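Local atomic coordinates of HTH-type transcriptional regulator AldR (Mycobacterium tuberculosis, PDB entry 4PCQ), a protein that regulates transcription of the L-alanine dehydrogenase gene ald by binding its upstream region, activating expression when L-alanine is present and repressing it when L-alanine is absent. Residues V123-F128 / I136-A141; L94-S99 / E145-F150; R37-L42 / G67-L72. All blocks are in the same frame, centred on the assembly; numbering follows the deposited sequence.

Interaction 1 of 3, residues V123-F128 / I136-A141; sequences VMDVYF and ILHVAA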
loop_
_atom_site.group_PDB
_atom_site.type_symbol
_atom_site.label_atom_id
_atom_site.label_comp_id
_atom_site.label_asym_id
_atom_site.label_seq_id
_atom_site.Cartn_x
_atom_site.Cartn_y
_atom_site.Cartn_z
ATOM N N VAL B 123 -5.557 -6.725 9.182
ATOM C CA VAL B 123 -4.410 -6.683 8.274
ATOM C C VAL B 123 -4.627 -5.729 7.103
ATOM O O VAL B 123 -5.674 -5.734 6.453
ATOM C CB VAL B 123 -4.027 -8.089 7.738
ATOM C CG1 VAL B 123 -3.728 -9.029 8.888
ATOM C CG2 VAL B 123 -5.117 -8.661 6.880
ATOM N N MET B 124 -3.651 -4.856 6.891
ATOM C CA MET B 124 -3.655 -3.976 5.732
ATOM C C MET B 124 -2.617 -4.429 4.721
ATOM O O MET B 124 -2.904 -4.512 3.528
ATOM C CB MET B 124 -3.430 -2.517 6.130
ATOM C CG MET B 124 -3.964 -2.179 7.497
ATOM S SD MET B 124 -5.498 -1.257 7.338
ATOM C CE MET B 124 -6.677 -2.617 7.359
ATOM N N ASP B 125 -1.412 -4.733 5.188
ATOM C CA ASP B 125 -0.379 -5.170 4.259
ATOM C C ASP B 125 0.324 -6.447 4.715
ATOM O O ASP B 125 0.462 -6.703 5.909
ATOM C CB ASP B 125 0.644 -4.056 4.053
ATOM C CG ASP B 125 0.100 -2.911 3.227
ATOM O OD1 ASP B 125 -0.485 -3.164 2.152
ATOM O OD2 ASP B 125 0.259 -1.751 3.660
ATOM N N VAL B 126 0.775 -7.244 3.754
ATOM C CA VAL B 126 1.595 -8.411 4.053
ATOM C C VAL B 126 2.876 -8.393 3.234
ATOM O O VAL B 126 2.833 -8.325 2.010
ATOM C CB VAL B 126 0.843 -9.718 3.762
ATOM C CG1 VAL B 126 1.746 -10.914 4.005
ATOM C CG2 VAL B 126 -0.416 -9.808 4.603
ATOM N N TYR B 127 4.016 -8.456 3.913
ATOM C CA TYR B 127 5.299 -8.469 3.227
ATOM C C TYR B 127 6.013 -9.782 3.502
ATOM O O TYR B 127 6.219 -10.131 4.660
ATOM C CB TYR B 127 6.177 -7.332 3.732
ATOM C CG TYR B 127 5.638 -5.955 3.450
ATOM C CD1 TYR B 127 4.767 -5.337 4.341
ATOM C CD2 TYR B 127 5.991 -5.275 2.295
ATOM C CE1 TYR B 127 4.268 -4.076 4.089
ATOM C CE2 TYR B 127 5.500 -4.018 2.032
ATOM C CZ TYR B 127 4.639 -3.420 2.930
ATOM O OH TYR B 127 4.148 -2.161 2.664
ATOM N N PHE B 128 6.433 -10.478 2.448
ATOM C CA PHE B 128 7.241 -11.680 2.610
ATOM C C PHE B 128 8.681 -11.234 2.495
ATOM O O PHE B 128 9.038 -10.506 1.573
ATOM C CB PHE B 128 6.979 -12.715 1.518
ATOM C CG PHE B 128 5.554 -13.181 1.420
ATOM C CD1 PHE B 128 4.564 -12.339 0.938
ATOM C CD2 PHE B 128 5.211 -14.477 1.773
ATOM C CE1 PHE B 128 3.261 -12.772 0.826
ATOM C CE2 PHE B 128 3.907 -14.915 1.664
ATOM C CZ PHE B 128 2.933 -14.060 1.186
ATOM N N ILE B 136 6.196 -9.792 7.562
ATOM C CA ILE B 136 5.718 -8.721 8.440
ATOM C C ILE B 136 4.330 -8.268 8.013
ATOM O O ILE B 136 4.017 -8.189 6.822
ATOM C CB ILE B 136 6.657 -7.496 8.496
ATOM C CG1 ILE B 136 6.833 -6.856 7.125
ATOM C CG2 ILE B 136 7.995 -7.876 9.060
ATOM C CD1 ILE B 136 7.769 -5.662 7.144
ATOM N N LEU B 137 3.499 -7.990 9.010
ATOM C CA LEU B 137 2.102 -7.671 8.808
ATOM C C LEU B 137 1.858 -6.228 9.217
ATOM O O LEU B 137 2.072 -5.871 10.369
ATOM C CB LEU B 137 1.262 -8.581 9.701
ATOM C CG LEU B 137 1.230 -10.076 9.367
ATOM C CD1 LEU B 137 -0.012 -10.733 9.939
ATOM C CD2 LEU B 137 1.350 -10.337 7.876
ATOM N N HIS B 138 1.401 -5.397 8.288
ATOM C CA HIS B 138 0.979 -4.046 8.634
ATOM C C HIS B 138 -0.494 -4.103 8.993
ATOM O O HIS B 138 -1.336 -4.410 8.144
ATOM C CB HIS B 138 1.204 -3.091 7.461
ATOM C CG HIS B 138 0.598 -1.734 7.654
ATOM N ND1 HIS B 138 0.364 -0.867 6.606
ATOM C CD2 HIS B 138 0.183 -1.088 8.770
ATOM C CE1 HIS B 138 -0.167 0.248 7.068
ATOM N NE2 HIS B 138 -0.288 0.141 8.380
ATOM N N VAL B 139 -0.795 -3.812 10.255
ATOM C CA VAL B 139 -2.152 -3.946 10.779
ATOM C C VAL B 139 -2.670 -2.674 11.449
ATOM O O VAL B 139 -1.894 -1.827 11.898
ATOM C CB VAL B 139 -2.257 -5.097 11.806
ATOM C CG1 VAL B 139 -1.852 -6.422 11.180
ATOM C CG2 VAL B 139 -1.409 -4.794 13.032
ATOM N N ALA B 140 -3.993 -2.559 11.519
ATOM C CA ALA B 140 -4.638 -1.463 12.234
ATOM C C ALA B 140 -5.642 -1.994 13.254
ATOM O O ALA B 140 -6.382 -2.938 12.979
ATOM C CB ALA B 140 -5.328 -0.529 11.260
ATOM N N ALA B 141 -5.656 -1.375 14.430
ATOM C CA ALA B 141 -6.544 -1.754 15.521
ATOM C C ALA B 141 -7.042 -0.520 16.285
ATOM O O ALA B 141 -6.416 0.549 16.252
ATOM C CB ALA B 141 -5.835 -2.709 16.462
#
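V123-F128 and I136-A141 run antiparallel as the two arms of a beta hairpin, their short axes 170° apart. At the Y127-I136 pair each backbone N-H is bonded to the partner's carbonyl, with Y127 N 2.9 Å from I136 O. V126 and L137 form the next, non-hydrogen-bonded pair. A classic beta bulge then shifts the register by one residue: M124 N, 2.7 Å from H138 O, and D125 N, 3.0 Å from the same oxygen, share one acceptor, while H138 N returns a bond to D125 O.

One face of the hairpin carries the polar contact. The side chains of D125 and H138 lie alongside each other, and H138 ND1 donates to D125 OD2 over 3.1 Å. The carboxylate oxygen is met on its anti side and lies close to the imidazole plane, although the two flat groups are turned 40° apart. M124 CB sits over one face of the same ring, offset toward its rim. Farther along, I136 CG1, held between its backbone N and carbonyl carbon (chi1 60°), comes within 3.5 Å of Y127 CB. On the other face V123 CG1 meets V139 CG1, and L137 CD2 lies 3.8 Å from V126 CG2.

At its other nitrogen, H138 NE2 is bonded to Q95 OE1 of the neighbouring strand. The Y127 hydroxyl pairs with that of Y127 in the second subunit, whose ring also meets H138 edge-to-face, and D125-F128 continue the sheet into that subunit.

Bonds at both ring nitrogens should hold the imidazole against rotation, and the nearby carboxylate would probably favour its protonation. The bulge, the D125-H138 bond and the tyrosines of the two subunits thus lie together at the dimer interface.

Interaction 2 of 3, residues L94-S99 / E145-F150; sequences LQAMIS and EDLRSF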
loop_
_atom_site.group_PDB
_atom_site.type_symbol
_atom_site.label_atom_id
_atom_site.label_comp_id
_atom_site.label_asym_id
_atom_site.label_seq_id
_atom_site.Cartn_x
_atom_site.Cartn_y
_atom_site.Cartn_z
ATOM N N LEU B 94 -4.820 3.023 16.184
ATOM C CA LEU B 94 -3.552 2.437 16.587
ATOM C C LEU B 94 -3.035 1.493 15.507
ATOM O O LEU B 94 -3.695 0.524 15.166
ATOM C CB LEU B 94 -3.741 1.695 17.910
ATOM C CG LEU B 94 -2.505 1.169 18.633
ATOM C CD1 LEU B 94 -1.953 2.248 19.543
ATOM C CD2 LEU B 94 -2.861 -0.068 19.434
ATOM N N GLN B 95 -1.848 1.760 14.979
ATOM C CA GLN B 95 -1.299 0.938 13.898
ATOM C C GLN B 95 -0.039 0.206 14.328
ATOM O O GLN B 95 0.711 0.692 15.169
ATOM C CB GLN B 95 -1.005 1.772 12.653
ATOM C CG GLN B 95 -2.216 2.081 11.801
ATOM C CD GLN B 95 -1.865 2.927 10.592
ATOM O OE1 GLN B 95 -1.785 2.426 9.468
ATOM N NE2 GLN B 95 -1.658 4.220 10.817
ATOM N N ALA B 96 0.176 -0.977 13.761
ATOM C CA ALA B 96 1.337 -1.779 14.125
ATOM C C ALA B 96 1.958 -2.553 12.963
ATOM O O ALA B 96 1.338 -2.780 11.931
ATOM C CB ALA B 96 0.979 -2.733 15.250
ATOM N N MET B 97 3.203 -2.951 13.170
ATOM C CA MET B 97 3.963 -3.762 12.247
ATOM C C MET B 97 4.342 -5.020 13.020
ATOM O O MET B 97 5.131 -4.945 13.961
ATOM C CB MET B 97 5.238 -3.011 11.890
ATOM C CG MET B 97 5.310 -2.304 10.551
ATOM S SD MET B 97 4.929 -3.289 9.098
ATOM C CE MET B 97 5.479 -2.134 7.833
ATOM N N ILE B 98 3.823 -6.174 12.619
ATOM C CA ILE B 98 4.109 -7.402 13.352
ATOM C C ILE B 98 4.938 -8.361 12.513
ATOM O O ILE B 98 4.443 -8.909 11.538
ATOM C CB ILE B 98 2.817 -8.114 13.768
ATOM C CG1 ILE B 98 1.858 -7.131 14.433
ATOM C CG2 ILE B 98 3.122 -9.252 14.708
ATOM C CD1 ILE B 98 0.485 -7.718 14.699
ATOM N N SER B 99 6.192 -8.578 12.900
ATOM C CA SER B 99 7.050 -9.508 12.175
ATOM C C SER B 99 6.841 -10.919 12.700
ATOM O O SER B 99 6.943 -11.163 13.898
ATOM C CB SER B 99 8.520 -9.108 12.307
ATOM O OG SER B 99 8.905 -8.998 13.663
ATOM N N GLU B 145 -5.767 -3.555 23.287
ATOM C CA GLU B 145 -6.404 -4.833 23.560
ATOM C C GLU B 145 -6.804 -5.506 22.251
ATOM O O GLU B 145 -6.725 -6.725 22.122
ATOM C CB GLU B 145 -7.618 -4.643 24.459
ATOM N N ASP B 146 -7.223 -4.701 21.281
ATOM C CA ASP B 146 -7.622 -5.212 19.981
ATOM C C ASP B 146 -6.405 -5.808 19.285
ATOM O O ASP B 146 -6.468 -6.903 18.724
ATOM C CB ASP B 146 -8.225 -4.086 19.135
ATOM C CG ASP B 146 -8.959 -4.598 17.912
ATOM O OD1 ASP B 146 -9.424 -5.756 17.936
ATOM O OD2 ASP B 146 -9.064 -3.839 16.924
ATOM N N LEU B 147 -5.292 -5.086 19.353
ATOM C CA LEU B 147 -4.039 -5.528 18.757
ATOM C C LEU B 147 -3.589 -6.836 19.401
ATOM O O LEU B 147 -3.249 -7.808 18.712
ATOM C CB LEU B 147 -2.971 -4.444 18.939
ATOM C CG LEU B 147 -1.549 -4.723 18.453
ATOM C CD1 LEU B 147 -1.564 -5.072 16.977
ATOM C CD2 LEU B 147 -0.655 -3.524 18.713
ATOM N N ARG B 148 -3.609 -6.846 20.731
ATOM C CA ARG B 148 -3.213 -8.003 21.521
ATOM C C ARG B 148 -4.062 -9.213 21.170
ATOM O O ARG B 148 -3.565 -10.335 21.083
ATOM C CB ARG B 148 -3.408 -7.695 22.999
ATOM C CG ARG B 148 -3.070 -8.845 23.920
ATOM C CD ARG B 148 -3.516 -8.529 25.324
ATOM N NE ARG B 148 -2.756 -9.275 26.321
ATOM C CZ ARG B 148 -2.824 -9.046 27.629
ATOM N NH1 ARG B 148 -3.607 -8.079 28.095
ATOM N NH2 ARG B 148 -2.090 -9.764 28.469
ATOM N N SER B 149 -5.351 -8.970 20.972
ATOM C CA SER B 149 -6.289 -10.023 20.629
ATOM C C SER B 149 -5.973 -10.559 19.241
ATOM O O SER B 149 -6.058 -11.764 19.000
ATOM C CB SER B 149 -7.717 -9.490 20.667
ATOM O OG SER B 149 -8.627 -10.454 20.170
ATOM N N PHE B 150 -5.611 -9.658 18.330
ATOM C CA PHE B 150 -5.238 -10.064 16.983
ATOM C C PHE B 150 -4.054 -11.010 17.048
ATOM O O PHE B 150 -4.069 -12.078 16.433
ATOM C CB PHE B 150 -4.899 -8.865 16.096
ATOM C CG PHE B 150 -4.417 -9.252 14.727
ATOM C CD1 PHE B 150 -5.317 -9.608 13.739
ATOM C CD2 PHE B 150 -3.063 -9.276 14.435
ATOM C CE1 PHE B 150 -4.881 -9.976 12.478
ATOM C CE2 PHE B 150 -2.618 -9.642 13.178
ATOM C CZ PHE B 150 -3.531 -9.992 12.197
#
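In the alpha/beta effector-binding domain, helix 144-156 packs on the antiparallel sheet, and L147 is the residue through which E145-F150 makes most of its contact with strand L94-S99. Its two methyl branches divide the work. CD1 lies 3.9 Å from A96 CB and also touches I98 CD1. CD2 sits against A96 CB as well and reaches L94 CD2 at 4.2 Å. The leucine therefore straddles the small alanine, with a larger aliphatic residue to either side of it along the strand; the side chains of L94 and L147 cross at about a right angle.

One helical turn on, the F150 ring offers an edge to the strand. I98 CD1 lies near the ring plane, 3.9 Å from F150 CD2 and almost as close to CE2, so the methyl abuts the rim. I98 reaches it with an extended chain (chi2 172°), which carries CD1 out from the sheet to a point where it meets both L147 and F150.

No hydrogen bond crosses between these segments. The contact is apolar, and the short helix and strand axes run 9.7 Å apart at an angle of 32°. V139 of the adjacent strand touches both L147 and F150, while V151 and L155 prolong the helix surface over I98. M97 points to the other face of the sheet, where it packs on Y127 of the second subunit.

A helix packed on one face of a four-stranded antiparallel sheet of order 2-3-1-4 is typical of the ferredoxin-like alpha/beta sandwich of Lrp/AsnC effector domains.

Interaction 3 of 3, residues R37-L42 / G67-L72; sequences RRILSL and GRVRRL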
loop_
_atom_site.group_PDB
_atom_site.type_symbol
_atom_site.label_atom_id
_atom_site.label_comp_id
_atom_site.label_asym_id
_atom_site.label_seq_id
_atom_site.Cartn_x
_atom_site.Cartn_y
_atom_site.Cartn_z
ATOM N N ARG B 37 1.072 0.631 -21.405
ATOM C CA ARG B 37 1.945 1.406 -20.535
ATOM C C ARG B 37 1.279 2.707 -20.108
ATOM O O ARG B 37 1.220 3.019 -18.918
ATOM C CB ARG B 37 3.263 1.689 -21.233
ATOM N N ARG B 38 0.776 3.458 -21.083
ATOM C CA ARG B 38 0.085 4.711 -20.806
ATOM C C ARG B 38 -1.112 4.477 -19.889
ATOM O O ARG B 38 -1.362 5.257 -18.963
ATOM C CB ARG B 38 -0.352 5.377 -22.100
ATOM N N ILE B 39 -1.843 3.394 -20.143
ATOM C CA ILE B 39 -2.989 3.039 -19.314
ATOM C C ILE B 39 -2.584 2.805 -17.859
ATOM O O ILE B 39 -3.177 3.380 -16.945
ATOM C CB ILE B 39 -3.707 1.780 -19.846
ATOM C CG1 ILE B 39 -4.487 2.105 -21.118
ATOM C CG2 ILE B 39 -4.648 1.213 -18.795
ATOM C CD1 ILE B 39 -5.211 0.914 -21.700
ATOM N N LEU B 40 -1.560 1.983 -17.646
ATOM C CA LEU B 40 -1.124 1.680 -16.287
ATOM C C LEU B 40 -0.584 2.913 -15.580
ATOM O O LEU B 40 -0.816 3.106 -14.382
ATOM C CB LEU B 40 -0.071 0.573 -16.276
ATOM C CG LEU B 40 -0.574 -0.845 -16.542
ATOM C CD1 LEU B 40 0.590 -1.784 -16.740
ATOM C CD2 LEU B 40 -1.451 -1.320 -15.395
ATOM N N SER B 41 0.121 3.755 -16.329
ATOM C CA SER B 41 0.703 4.964 -15.762
ATOM C C SER B 41 -0.388 5.918 -15.306
ATOM O O SER B 41 -0.354 6.416 -14.182
ATOM C CB SER B 41 1.604 5.656 -16.782
ATOM O OG SER B 41 2.654 4.798 -17.191
ATOM N N LEU B 42 -1.357 6.168 -16.181
ATOM C CA LEU B 42 -2.464 7.060 -15.851
ATOM C C LEU B 42 -3.314 6.516 -14.703
ATOM O O LEU B 42 -3.734 7.263 -13.822
ATOM C CB LEU B 42 -3.340 7.299 -17.081
ATOM C CG LEU B 42 -2.745 8.176 -18.185
ATOM C CD1 LEU B 42 -3.576 8.077 -19.450
ATOM C CD2 LEU B 42 -2.646 9.617 -17.719
ATOM N N GLY B 67 -11.475 -2.897 -23.177
ATOM C CA GLY B 67 -10.936 -4.214 -23.467
ATOM C C GLY B 67 -9.519 -4.354 -22.938
ATOM O O GLY B 67 -9.134 -5.403 -22.424
ATOM N N ARG B 68 -8.751 -3.276 -23.063
ATOM C CA ARG B 68 -7.367 -3.252 -22.612
ATOM C C ARG B 68 -7.236 -3.289 -21.084
ATOM O O ARG B 68 -6.371 -3.981 -20.546
ATOM C CB ARG B 68 -6.654 -2.025 -23.176
ATOM C CG ARG B 68 -6.274 -2.142 -24.645
ATOM C CD ARG B 68 -5.387 -3.347 -24.898
ATOM N NE ARG B 68 -4.703 -3.269 -26.185
ATOM C CZ ARG B 68 -3.477 -2.781 -26.350
ATOM N NH1 ARG B 68 -2.796 -2.322 -25.309
ATOM N NH2 ARG B 68 -2.932 -2.751 -27.559
ATOM N N VAL B 69 -8.075 -2.526 -20.389
ATOM C CA VAL B 69 -8.082 -2.526 -18.930
ATOM C C VAL B 69 -8.513 -3.888 -18.389
ATOM O O VAL B 69 -7.918 -4.418 -17.441
ATOM C CB VAL B 69 -9.023 -1.440 -18.371
ATOM C CG1 VAL B 69 -9.107 -1.537 -16.859
ATOM C CG2 VAL B 69 -8.567 -0.059 -18.807
ATOM N N ARG B 70 -9.542 -4.455 -19.013
ATOM C CA ARG B 70 -10.014 -5.792 -18.672
ATOM C C ARG B 70 -8.908 -6.810 -18.885
ATOM O O ARG B 70 -8.720 -7.735 -18.089
ATOM C CB ARG B 70 -11.212 -6.170 -19.537
ATOM C CG ARG B 70 -12.529 -5.607 -19.072
ATOM C CD ARG B 70 -12.881 -6.158 -17.708
ATOM N NE ARG B 70 -12.510 -5.240 -16.636
ATOM C CZ ARG B 70 -12.495 -5.569 -15.350
ATOM N NH1 ARG B 70 -12.807 -6.802 -14.976
ATOM N NH2 ARG B 70 -12.146 -4.671 -14.441
ATOM N N ARG B 71 -8.172 -6.607 -19.969
ATOM C CA ARG B 71 -7.034 -7.431 -20.325
ATOM C C ARG B 71 -6.013 -7.370 -19.180
ATOM O O ARG B 71 -5.523 -8.406 -18.702
ATOM C CB ARG B 71 -6.431 -6.890 -21.630
ATOM C CG ARG B 71 -5.942 -7.951 -22.611
ATOM C CD ARG B 71 -4.798 -8.745 -21.998
ATOM N NE ARG B 71 -3.476 -8.465 -22.581
ATOM C CZ ARG B 71 -2.950 -7.255 -22.792
ATOM N NH1 ARG B 71 -3.609 -6.144 -22.478
ATOM N NH2 ARG B 71 -1.736 -7.150 -23.319
ATOM N N LEU B 72 -5.699 -6.152 -18.744
ATOM C CA LEU B 72 -4.713 -5.934 -17.683
ATOM C C LEU B 72 -5.105 -6.579 -16.358
ATOM O O LEU B 72 -4.253 -7.107 -15.642
ATOM C CB LEU B 72 -4.459 -4.442 -17.482
ATOM C CG LEU B 72 -3.618 -3.787 -18.575
ATOM C CD1 LEU B 72 -3.447 -2.297 -18.327
ATOM C CD2 LEU B 72 -2.271 -4.481 -18.678
#
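With chi1 at -73°, I39 sets CG2 anti to the backbone N and CG1 beside that nitrogen, from where the chain continues, fully extended, to CD1. The CG2 branch meets L72 CD1 at 3.7 Å and V69 CG2 at 4.1 Å. The longer branch goes to R68, where CD1 packs 3.6 Å from CB, the two side chains crossing at about a right angle. I39 thereby touches R68 and V69 on one turn of the facing helix and L72 on the next.

L72 makes the second half of the contact. Its extended chain (chi2 178°) and that of L40 reach toward each other tip to tip, bringing L72 CD1 within 3.7 Å of L40 CD2. The same L72 methyl is thus shared by I39 and L40.

The helix segments cross at -76°, with axes 10.7 Å apart. I78 and V77 border both L40 and L72, and L54 of helix 51-58 covers V69. At the margin, the R68 guanidinium forms salt bridges with D33 and D36.

Across the two segments the chemistry is purely apolar, whereas R68 couples an aliphatic base to a charged end held by acidic residues. The contact joins helix 34-45 to helix 62-75, whose first part falls in the predicted helix-turn-helix, by apolar packing with a salt-bridged arginine beside it.

How the interactions relate
Along the chain interaction 3 comes first, within the N-terminal DNA-binding domain, while interactions 1 and 2 belong to the C-terminal effector-binding part. The latter two have centres 9 Å apart and share one antiparallel sheet: strand 135-141 lies between 123-129 and 94-101, and leads on to helix 144-156. The hairpin of interaction 1 falls in sequence between the segments of interaction 2, and V123 packs on F150 where they meet. Interaction 3 is remote, its centre 28 Å from interaction 1 and 37 Å from interaction 2. This separation matches a DNA-reading unit joined by a long linker to an effector-binding, oligomer-forming unit.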